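Local coordinates for protein beta chain (Acipenser persicus, PDB 6IYH) that binds haem as a beta-type globin chain and probably carries oxygen in the blood as part of a four-chain haemoglobin, at residues R7-T12 with Q126-K131; E20-Q25 with I111-T116. One frame throughout, in Å; residues are numbered along the deposited sequence. Where two conformers were deposited one is given.

Contact 1. Residues R7-T12 with Q126-K131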
loop_
_atom_site.group_PDB
_atom_site.type_symbol
_atom_site.label_atom_id
_atom_site.label_comp_id
_atom_site.label_asym_id
_atom_site.label_seq_id
_atom_site.Cartn_x
_atom_site.Cartn_y
_atom_site.Cartn_z
ATOM N N ARG B 7 -12.485 -21.679 12.191
ATOM C CA ARG B 7 -13.918 -21.639 11.999
ATOM C C ARG B 7 -14.667 -21.343 13.275
ATOM O O ARG B 7 -15.600 -20.543 13.289
ATOM C CB ARG B 7 -14.452 -22.964 11.499
ATOM C CG ARG B 7 -14.392 -23.132 10.029
ATOM C CD ARG B 7 -15.020 -24.448 9.629
ATOM N NE ARG B 7 -14.517 -24.812 8.315
ATOM C CZ ARG B 7 -14.989 -24.366 7.166
ATOM N NH1 ARG B 7 -16.032 -23.552 7.128
ATOM N NH2 ARG B 7 -14.449 -24.796 6.027
ATOM N N PHE B 8 -14.199 -21.978 14.345
ATOM C CA PHE B 8 -14.750 -21.822 15.653
ATOM C C PHE B 8 -14.526 -20.441 16.232
ATOM O O PHE B 8 -15.446 -19.873 16.814
ATOM C CB PHE B 8 -14.086 -22.818 16.598
ATOM C CG PHE B 8 -14.609 -22.758 17.995
ATOM C CD1 PHE B 8 -15.836 -23.300 18.307
ATOM C CD2 PHE B 8 -13.882 -22.137 18.986
ATOM C CE1 PHE B 8 -16.282 -23.262 19.590
ATOM C CE2 PHE B 8 -14.339 -22.071 20.274
ATOM C CZ PHE B 8 -15.529 -22.650 20.579
ATOM N N ALA B 9 -13.305 -19.927 16.115
ATOM C CA ALA B 9 -12.958 -18.563 16.546
ATOM C C ALA B 9 -13.869 -17.534 15.871
ATOM O O ALA B 9 -14.321 -16.611 16.547
ATOM C CB ALA B 9 -11.470 -18.265 16.265
ATOM N N ILE B 10 -14.150 -17.716 14.595
ATOM C CA ILE B 10 -14.996 -16.808 13.819
ATOM C C ILE B 10 -16.464 -16.930 14.220
ATOM O O ILE B 10 -17.058 -15.917 14.617
ATOM C CB ILE B 10 -14.843 -17.042 12.298
ATOM C CG1 ILE B 10 -13.428 -16.670 11.900
ATOM C CG2 ILE B 10 -15.864 -16.258 11.483
ATOM C CD1 ILE B 10 -13.066 -17.125 10.501
ATOM N N THR B 11 -17.030 -18.147 14.171
ATOM C CA THR B 11 -18.475 -18.304 14.397
ATOM C C THR B 11 -18.838 -18.060 15.891
ATOM O O THR B 11 -19.902 -17.446 16.156
ATOM C CB THR B 11 -18.987 -19.632 13.864
ATOM O OG1 THR B 11 -18.277 -20.641 14.550
ATOM C CG2 THR B 11 -18.765 -19.735 12.380
ATOM N N THR B 12 -17.956 -18.366 16.856
ATOM C CA THR B 12 -18.277 -18.068 18.268
ATOM C C THR B 12 -18.261 -16.584 18.556
ATOM O O THR B 12 -19.114 -16.087 19.276
ATOM C CB THR B 12 -17.441 -18.780 19.360
ATOM O OG1 THR B 12 -16.121 -18.273 19.385
ATOM C CG2 THR B 12 -17.326 -20.254 19.070
ATOM N N GLN B 126 -7.861 -13.112 17.112
ATOM C CA GLN B 126 -7.479 -11.964 16.165
ATOM C C GLN B 126 -6.893 -12.494 14.881
ATOM O O GLN B 126 -7.205 -12.031 13.829
ATOM C CB GLN B 126 -6.534 -10.928 16.806
ATOM C CG GLN B 126 -6.140 -9.850 15.772
ATOM C CD GLN B 126 -5.109 -8.943 16.290
ATOM O OE1 GLN B 126 -4.729 -9.029 17.373
ATOM N NE2 GLN B 126 -4.694 -8.058 15.489
ATOM N N ALA B 127 -6.035 -13.546 14.947
ATOM C CA ALA B 127 -5.395 -14.057 13.750
ATOM C C ALA B 127 -6.406 -14.632 12.838
ATOM O O ALA B 127 -6.374 -14.399 11.637
ATOM C CB ALA B 127 -4.279 -15.060 14.076
ATOM N N ALA B 128 -7.390 -15.365 13.382
ATOM C CA ALA B 128 -8.461 -15.905 12.556
ATOM C C ALA B 128 -9.359 -14.828 11.911
ATOM O O ALA B 128 -9.699 -14.915 10.742
ATOM C CB ALA B 128 -9.364 -16.840 13.380
ATOM N N TRP B 129 -9.692 -13.806 12.680
ATOM C CA TRP B 129 -10.437 -12.650 12.172
ATOM C C TRP B 129 -9.633 -11.840 11.114
ATOM O O TRP B 129 -10.221 -11.413 10.131
ATOM C CB TRP B 129 -10.944 -11.746 13.290
ATOM C CG TRP B 129 -12.192 -12.322 13.819
ATOM C CD1 TRP B 129 -12.321 -13.209 14.830
ATOM C CD2 TRP B 129 -13.468 -12.144 13.265
ATOM N NE1 TRP B 129 -13.667 -13.604 14.959
ATOM C CE2 TRP B 129 -14.368 -12.983 13.981
ATOM C CE3 TRP B 129 -13.950 -11.411 12.170
ATOM C CZ2 TRP B 129 -15.723 -13.019 13.705
ATOM C CZ3 TRP B 129 -15.338 -11.468 11.867
ATOM C CH2 TRP B 129 -16.198 -12.260 12.650
ATOM N N GLN B 130 -8.347 -11.705 11.294
ATOM C CA GLN B 130 -7.537 -11.054 10.246
ATOM C C GLN B 130 -7.560 -11.851 8.942
ATOM O O GLN B 130 -7.691 -11.311 7.865
ATOM C CB GLN B 130 -6.159 -10.857 10.753
ATOM C CG GLN B 130 -5.226 -10.183 9.751
ATOM C CD GLN B 130 -5.690 -8.770 9.449
ATOM O OE1 GLN B 130 -6.261 -8.087 10.303
ATOM N NE2 GLN B 130 -5.486 -8.358 8.184
ATOM N N LYS B 131 -7.553 -13.191 9.044
ATOM C CA LYS B 131 -7.647 -14.013 7.887
ATOM C C LYS B 131 -8.992 -13.828 7.241
ATOM O O LYS B 131 -9.104 -13.697 6.014
ATOM C CB LYS B 131 -7.362 -15.496 8.281
ATOM C CG LYS B 131 -7.514 -16.457 7.123
ATOM C CD LYS B 131 -7.201 -17.861 7.580
ATOM C CE LYS B 131 -7.579 -18.830 6.496
ATOM N NZ LYS B 131 -7.021 -20.171 6.880
#
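Ala9 and Ala128 meet methyl to methyl, CB to CB at 3.8 Å, where helices 4-14 and 123-142 of the globin fold, its A and H helices, cross. The short segments run nearly perpendicular, at 85° with their axes 8.7 Å apart, and two alanines facing each other permit that close approach. Ile10 flanks this centre on the side of Trp129. With CG1 anti to its carbonyl carbon (chi1 -66°), Ile10 brings both branches to the indole: CG1 stands 4.3 Å above one face of the Trp129 ring, offset toward the rim, while CG2 lies 3.9 Å from CZ2. Its far end, CD1, reaches back to the carbonyl oxygen of Ala128. Ile74 of helix 57-75 also touches both Ile10 and Trp129, and Leu13 and Trp14 of helix 4-14 pack on the indole. At the polar edge, the indole presents its rim to the backbone of helix 4-14. Ile10 O comes within 3.3 Å of Trp129 CZ2, and Trp129 NE1 donates a weak hydrogen bond of 3.5 Å, with an N-H...O angle of 150°, to Ala9 O, which lies near the ring plane.

Contact 2. Residues E20-Q25 with I111-T116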
loop_
_atom_site.group_PDB
_atom_site.type_symbol
_atom_site.label_atom_id
_atom_site.label_comp_id
_atom_site.label_asym_id
_atom_site.label_seq_id
_atom_site.Cartn_x
_atom_site.Cartn_y
_atom_site.Cartn_z
ATOM N N GLU B 20 -25.239 -3.696 14.714
ATOM C CA GLU B 20 -25.523 -2.252 14.724
ATOM C C GLU B 20 -24.415 -1.448 15.422
ATOM O O GLU B 20 -23.866 -0.464 14.880
ATOM C CB GLU B 20 -26.833 -1.988 15.482
ATOM C CG GLU B 20 -28.024 -2.401 14.674
ATOM C CD GLU B 20 -29.339 -2.305 15.427
ATOM O OE1 GLU B 20 -29.451 -1.476 16.356
ATOM O OE2 GLU B 20 -30.215 -3.076 15.081
ATOM N N SER B 21 -24.040 -1.899 16.603
ATOM C CA SER B 21 -23.029 -1.260 17.344
ATOM C C SER B 21 -21.638 -1.401 16.735
ATOM O O SER B 21 -20.943 -0.412 16.546
ATOM C CB SER B 21 -23.061 -1.768 18.750
ATOM O OG SER B 21 -22.027 -1.216 19.540
ATOM N N VAL B 22 -21.231 -2.612 16.436
ATOM C CA VAL B 22 -19.918 -2.847 15.842
ATOM C C VAL B 22 -19.853 -2.221 14.451
ATOM O O VAL B 22 -18.878 -1.605 14.098
ATOM C CB VAL B 22 -19.602 -4.358 15.772
ATOM C CG1 VAL B 22 -18.425 -4.729 14.866
ATOM C CG2 VAL B 22 -19.414 -4.829 17.212
ATOM N N GLY B 23 -20.906 -2.323 13.682
ATOM C CA GLY B 23 -20.903 -1.798 12.307
ATOM C C GLY B 23 -20.873 -0.268 12.332
ATOM O O GLY B 23 -20.061 0.321 11.601
ATOM N N ALA B 24 -21.680 0.373 13.168
ATOM C CA ALA B 24 -21.623 1.821 13.308
ATOM C C ALA B 24 -20.213 2.259 13.751
ATOM O O ALA B 24 -19.618 3.241 13.208
ATOM C CB ALA B 24 -22.659 2.344 14.295
ATOM N N GLN B 25 -19.685 1.609 14.784
ATOM C CA GLN B 25 -18.332 1.982 15.328
ATOM C C GLN B 25 -17.249 1.859 14.273
ATOM O O GLN B 25 -16.379 2.762 14.185
ATOM C CB GLN B 25 -17.940 1.214 16.538
ATOM C CG GLN B 25 -18.818 1.543 17.700
ATOM C CD GLN B 25 -18.522 0.722 18.933
ATOM O OE1 GLN B 25 -17.354 0.344 19.195
ATOM N NE2 GLN B 25 -19.544 0.594 19.800
ATOM N N ILE B 111 -9.932 -3.442 15.079
ATOM C CA ILE B 111 -9.890 -2.516 16.225
ATOM C C ILE B 111 -11.178 -2.489 17.001
ATOM O O ILE B 111 -11.151 -2.567 18.196
ATOM C CB ILE B 111 -9.390 -1.112 15.782
ATOM C CG1 ILE B 111 -7.926 -1.177 15.415
ATOM C CG2 ILE B 111 -9.621 -0.023 16.778
ATOM C CD1 ILE B 111 -7.299 -0.012 14.621
ATOM N N VAL B 112 -12.297 -2.351 16.326
ATOM C CA VAL B 112 -13.568 -2.364 17.005
ATOM C C VAL B 112 -13.809 -3.742 17.736
ATOM O O VAL B 112 -14.380 -3.732 18.845
ATOM C CB VAL B 112 -14.702 -2.005 16.056
ATOM C CG1 VAL B 112 -16.070 -2.246 16.715
ATOM C CG2 VAL B 112 -14.619 -0.573 15.687
ATOM N N LEU B 113 -13.472 -4.851 17.092
ATOM C CA LEU B 113 -13.683 -6.150 17.735
ATOM C C LEU B 113 -12.793 -6.200 18.980
ATOM O O LEU B 113 -13.238 -6.636 20.009
ATOM C CB LEU B 113 -13.329 -7.318 16.842
ATOM C CG LEU B 113 -14.242 -7.460 15.632
ATOM C CD1 LEU B 113 -13.762 -8.557 14.741
ATOM C CD2 LEU B 113 -15.695 -7.673 16.013
ATOM N N ALA B 114 -11.531 -5.776 18.874
ATOM C CA ALA B 114 -10.638 -5.669 20.100
ATOM C C ALA B 114 -11.263 -4.851 21.212
ATOM O O ALA B 114 -11.306 -5.256 22.406
ATOM C CB ALA B 114 -9.290 -5.100 19.700
ATOM N N ALA B 115 -11.759 -3.660 20.874
ATOM C CA ALA B 115 -12.391 -2.758 21.865
ATOM C C ALA B 115 -13.639 -3.417 22.499
ATOM O O ALA B 115 -13.863 -3.259 23.735
ATOM C CB ALA B 115 -12.721 -1.412 21.230
ATOM N N THR B 116 -14.378 -4.154 21.688
ATOM C CA THR B 116 -15.631 -4.725 22.081
ATOM C C THR B 116 -15.421 -5.977 22.955
ATOM O O THR B 116 -16.199 -6.200 23.910
ATOM C CB THR B 116 -16.467 -5.096 20.824
ATOM O OG1 THR B 116 -16.797 -3.876 20.087
ATOM C CG2 THR B 116 -17.787 -5.794 21.179
#
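Val22 and Val112 mark the nearest backbone approach, CA to CA 6.5 Å, between segments 20-25 and 111-116, whose axes pass 9.8 Å apart. The N-to-C directions make an angle of 133°, an inclined and roughly antiparallel crossing; this is the B/G helix pair of the globin fold. At that spacing the gap is filled by branched side chains. Val112 has CG1 anti to its backbone N (chi1 171°), which carries this methyl to Val22 CG1 at 3.9 Å. The same CG1 also lies 3.8 Å from Gln25 OE1, while the other methyl, CG2, packs on Gln25 CB at 3.9 Å; CG1 therefore sits between Val22 and the Gln25 amide, and CG2 lies against Gln25. Leu113 starts out pointing away, yet its CD2 returns to 4.2 Å from Val22 CG1, the two side chains crossing at about a right angle. On the more exposed margin, Val22 CG2 rests 4.0 Å from Thr116 OG1. That hydroxyl is bound within its own helix, donating to Val112 O at 2.7 Å from 36° above the carbonyl plane, while Thr116 N reaches the same oxygen from the opposite face. Val112 O is thus gripped by two donors, and the single bond from Thr116 OG1 ties the hydroxyl back to its own helix beside Val22. An alanine in place of Val112 would remove both methyls, which is likely to open a gap beside Val22 CG1 and leave the Gln25 chain less restrained. Val22 also packs on Leu67 of helix 57-75, and Ala24 touches His60 there. Ala114 and Ala115 pack against apolar side chains of another protein's chain, so helix 100-117 both joins helix 19-33 and takes part in the subunit interface.

From the N terminus, helix 4-14 supplies the first side of contact 1 and helix 19-33, next in the chain, the first side of contact 2. After the intervening mostly helical chain, helix 100-117 closes the smaller loop, 85 residues between segments, at contact 2. Helix 123-142 then closes the larger one, 113 residues, at contact 1, so the two closures nest without crossing. Two consecutive helices near the start are thus tied, in reverse order, to two consecutive helices near the end. The centres of the two contacts lie about 15 Å apart, but packing joins them directly: Trp129 CE3 of contact 1 lies 3.8 Å from Leu113 CD1 of contact 2.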